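Local coordinates for protein alpha-1,4-endofucoidanase (Mariniflexile fucanivorans, PDB 6DLH) that hydrolyses alpha-1,4-linked fucoidan from within the chain as a family 107 endo-acting glycoside hydrolase, here together with probable immunoglobulin-like domains that bind calcium, at residues G419-S424 and L498-S503. Sequence-based numbering, arbitrary orientation.
Sequences GKPNWS and LMAQDS. With CA (calcium ion), chain I.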
ATOM      1  N   GLY A 419       5.828  34.674 -12.433  1.00 39.12           N
ATOM      2  CA  GLY A 419       5.039  35.531 -13.306  1.00 38.62           C
ATOM      3  C   GLY A 419       3.540  35.229 -13.265  1.00 40.64           C
ATOM      4  O   GLY A 419       2.828  35.697 -12.377  1.00 39.31           O
ATOM      5  N   LYS A 420       3.071  34.470 -14.262  1.00 40.16           N
ATOM      6  CA  LYS A 420       1.671  34.106 -14.391  1.00 40.51           C
ATOM      7  C   LYS A 420       1.297  33.117 -13.290  1.00 40.29           C
ATOM      8  O   LYS A 420       2.173  32.511 -12.681  1.00 38.94           O
ATOM      9  CB  LYS A 420       1.413  33.520 -15.782  1.00 42.51           C
ATOM     10  CG  LYS A 420       1.400  34.542 -16.912  1.00 44.37           C
ATOM     11  CD  LYS A 420       1.327  33.917 -18.296  1.00 45.36           C
ATOM     12  CE  LYS A 420       1.340  34.929 -19.424  1.00 45.46           C
ATOM     13  NZ  LYS A 420       2.349  35.995 -19.211  1.00 44.26           N
ATOM     14  N   PRO A 421      -0.012  32.944 -12.983  1.00 40.29           N
ATOM     15  CA  PRO A 421      -0.450  32.005 -11.947  1.00 37.68           C
ATOM     16  C   PRO A 421       0.003  30.560 -12.147  1.00 35.56           C
ATOM     17  O   PRO A 421       0.107  30.080 -13.274  1.00 30.87           O
ATOM     18  CB  PRO A 421      -1.982  32.062 -12.030  1.00 39.19           C
ATOM     19  CG  PRO A 421      -2.273  33.431 -12.602  1.00 41.90           C
ATOM     20  CD  PRO A 421      -1.137  33.692 -13.571  1.00 42.21           C
ATOM     21  N   ASN A 422       0.238  29.867 -11.025  1.00 34.64           N
ATOM     22  CA  ASN A 422       0.484  28.435 -11.046  1.00 34.34           C
ATOM     23  C   ASN A 422      -0.740  27.708 -10.491  1.00 33.03           C
ATOM     24  O   ASN A 422      -1.306  28.127  -9.485  1.00 30.33           O
ATOM     25  CB  ASN A 422       1.729  28.051 -10.243  1.00 36.52           C
ATOM     26  CG  ASN A 422       3.007  28.720 -10.707  1.00 37.13           C
ATOM     27  OD1 ASN A 422       3.988  28.743  -9.971  1.00 37.54           O
ATOM     28  ND2 ASN A 422       3.016  29.265 -11.913  1.00 37.66           N
ATOM     29  N   TRP A 423      -1.131  26.622 -11.168  1.00 30.93           N
ATOM     30  CA  TRP A 423      -2.117  25.683 -10.657  1.00 33.02           C
ATOM     31  C   TRP A 423      -1.422  24.590  -9.844  1.00 32.91           C
ATOM     32  O   TRP A 423      -0.259  24.269 -10.081  1.00 32.85           O
ATOM     33  CB  TRP A 423      -2.934  25.087 -11.810  1.00 33.17           C
ATOM     34  CG  TRP A 423      -3.937  26.028 -12.406  1.00 35.71           C
ATOM     35  CD1 TRP A 423      -3.713  26.975 -13.365  1.00 35.78           C
ATOM     36  CD2 TRP A 423      -5.339  26.105 -12.088  1.00 35.56           C
ATOM     37  NE1 TRP A 423      -4.875  27.642 -13.660  1.00 36.53           N
ATOM     38  CE2 TRP A 423      -5.890  27.129 -12.894  1.00 36.68           C
ATOM     39  CE3 TRP A 423      -6.181  25.418 -11.204  1.00 35.82           C
ATOM     40  CZ2 TRP A 423      -7.240  27.473 -12.836  1.00 37.43           C
ATOM     41  CZ3 TRP A 423      -7.513  25.760 -11.143  1.00 36.05           C
ATOM     42  CH2 TRP A 423      -8.035  26.773 -11.952  1.00 37.11           C
ATOM     43  N   SER A 424      -2.160  23.991  -8.905  1.00 32.45           N
ATOM     44  CA  SER A 424      -1.581  23.034  -7.977  1.00 31.51           C
ATOM     45  C   SER A 424      -1.352  21.683  -8.652  1.00 31.50           C
ATOM     46  O   SER A 424      -2.079  21.308  -9.571  1.00 32.87           O
ATOM     47  CB  SER A 424      -2.437  22.907  -6.744  1.00 31.65           C
ATOM     48  OG  SER A 424      -3.711  22.363  -7.053  1.00 29.28           O
ATOM     49  N   LEU A 498     -10.244  26.432 -17.141  1.00 48.01           N
ATOM     50  CA  LEU A 498     -10.309  27.488 -16.144  1.00 44.98           C
ATOM     51  C   LEU A 498      -9.098  28.399 -16.317  1.00 44.29           C
ATOM     52  O   LEU A 498      -8.012  27.931 -16.645  1.00 47.19           O
ATOM     53  CB  LEU A 498     -10.366  26.878 -14.742  1.00 41.65           C
ATOM     54  CG  LEU A 498     -11.693  26.219 -14.369  1.00 44.94           C
ATOM     55  CD1 LEU A 498     -11.676  25.757 -12.921  1.00 40.23           C
ATOM     56  CD2 LEU A 498     -12.869  27.156 -14.622  1.00 41.08           C
ATOM     57  N   MET A 499      -9.293  29.702 -16.092  1.00 42.83           N
ATOM     58  CA  MET A 499      -8.236  30.666 -16.344  1.00 44.41           C
ATOM     59  C   MET A 499      -7.998  31.543 -15.117  1.00 44.84           C
ATOM     60  O   MET A 499      -8.838  32.363 -14.739  1.00 42.37           O
ATOM     61  CB  MET A 499      -8.586  31.537 -17.549  1.00 48.48           C
ATOM     62  CG  MET A 499      -8.777  30.738 -18.828  1.00 52.57           C
ATOM     63  SD  MET A 499      -9.415  31.812 -20.126  1.00 62.19           S
ATOM     64  CE  MET A 499     -10.961  32.355 -19.403  1.00 55.87           C
ATOM     65  N   ALA A 500      -6.824  31.363 -14.505  1.00 39.99           N
ATOM     66  CA  ALA A 500      -6.469  32.136 -13.330  1.00 39.25           C
ATOM     67  C   ALA A 500      -5.629  33.330 -13.764  1.00 40.16           C
ATOM     68  O   ALA A 500      -4.766  33.197 -14.626  1.00 40.76           O
ATOM     69  CB  ALA A 500      -5.742  31.262 -12.338  1.00 37.82           C
ATOM     70  N   GLN A 501      -5.891  34.489 -13.150  1.00 37.77           N
ATOM     71  CA  GLN A 501      -5.280  35.729 -13.584  1.00 38.84           C
ATOM     72  C   GLN A 501      -4.559  36.380 -12.411  1.00 37.29           C
ATOM     73  O   GLN A 501      -5.041  36.338 -11.279  1.00 36.46           O
ATOM     74  CB  GLN A 501      -6.347  36.681 -14.141  1.00 42.41           C
ATOM     75  CG  GLN A 501      -5.763  37.953 -14.744  1.00 45.84           C
ATOM     76  CD  GLN A 501      -6.788  38.979 -15.166  1.00 50.85           C
ATOM     77  OE1 GLN A 501      -7.750  39.261 -14.451  1.00 52.47           O
ATOM     78  NE2 GLN A 501      -6.567  39.573 -16.331  1.00 48.91           N
ATOM     79  N   ASP A 502      -3.403  36.983 -12.717  1.00 36.37           N
ATOM     80  CA  ASP A 502      -2.749  37.946 -11.847  1.00 35.79           C
ATOM     81  C   ASP A 502      -2.295  39.136 -12.692  1.00 35.17           C
ATOM     82  O   ASP A 502      -2.584  39.204 -13.889  1.00 33.48           O
ATOM     83  CB  ASP A 502      -1.644  37.304 -11.001  1.00 38.56           C
ATOM     84  CG  ASP A 502      -0.477  36.692 -11.768  1.00 41.56           C
ATOM     85  OD1 ASP A 502      -0.398  36.886 -13.005  1.00 39.49           O
ATOM     86  OD2 ASP A 502       0.354  36.014 -11.108  1.00 44.04           O
ATOM     87  N   SER A 503      -1.566  40.062 -12.066  1.00 34.93           N
ATOM     88  CA  SER A 503      -1.169  41.295 -12.728  1.00 40.91           C
ATOM     89  C   SER A 503      -0.352  41.014 -13.991  1.00 44.04           C
ATOM     90  O   SER A 503      -0.205  41.903 -14.825  1.00 47.17           O
ATOM     91  CB  SER A 503      -0.419  42.196 -11.780  1.00 38.50           C
ATOM     92  OG  SER A 503       0.816  41.595 -11.414  1.00 37.95           O
TER
HETATM   93 CA    CA I 808       2.938  37.172 -10.819  1.00 67.25          CA
HETATM   94  O   HOH W   1       1.385  39.089 -10.265  1.00 40.78           O
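Gly419 and Asp502 meet through a calcium ion, while two residues on from Gly419 and two back from Asp502 the contact turns to close packing. The carbonyl O of Gly419 binds the metal at 2.1 Å; carboxylate OD2 of Asp502 is a longer ligand, at 2.9 Å from the ion. Both oxygens are acceptors, so it is the cation that lets them approach each other. Asp451, Glu453 and a water complete the site, and the same water is hydrogen-bonded to Ser503 OG. The CB bond of Asp502 points toward 419-424, and chi1 of 62° brings OD2 to the calcium; OD1 accepts a hydrogen bond from the backbone N of Asp504, which helps to fix the carboxylate's rotation.

The tight part is the packing of Pro421 and Trp423. Pro421 lays its ring over the strand, CG 3.2 Å from Ala500 O and CD 3.3 Å from Asp502 OD1. Next to it, Trp423 directs the six-membered end of its indole at Leu498, at roughly a right angle to that side chain, with CH2 3.6 Å from Leu498 CB. The methyl of Ala500 fills in between, 3.9 Å from Pro421 CB and 4.0 Å from Trp423 NE1, whose N-H bonds to Thr507 O. By contrast, Lys420 and Gln501 are exposed and scarcely touch the other segment; Lys420 NZ makes a weak, long ion pair with Asp504 OD2.

The contact thus brings the chain following helix 399-415 against a probable immunoglobulin-like domain: strand 422-423 pairs with 449-450 and lies roughly antiparallel to 494-502, which runs between 459-464 and 505-513.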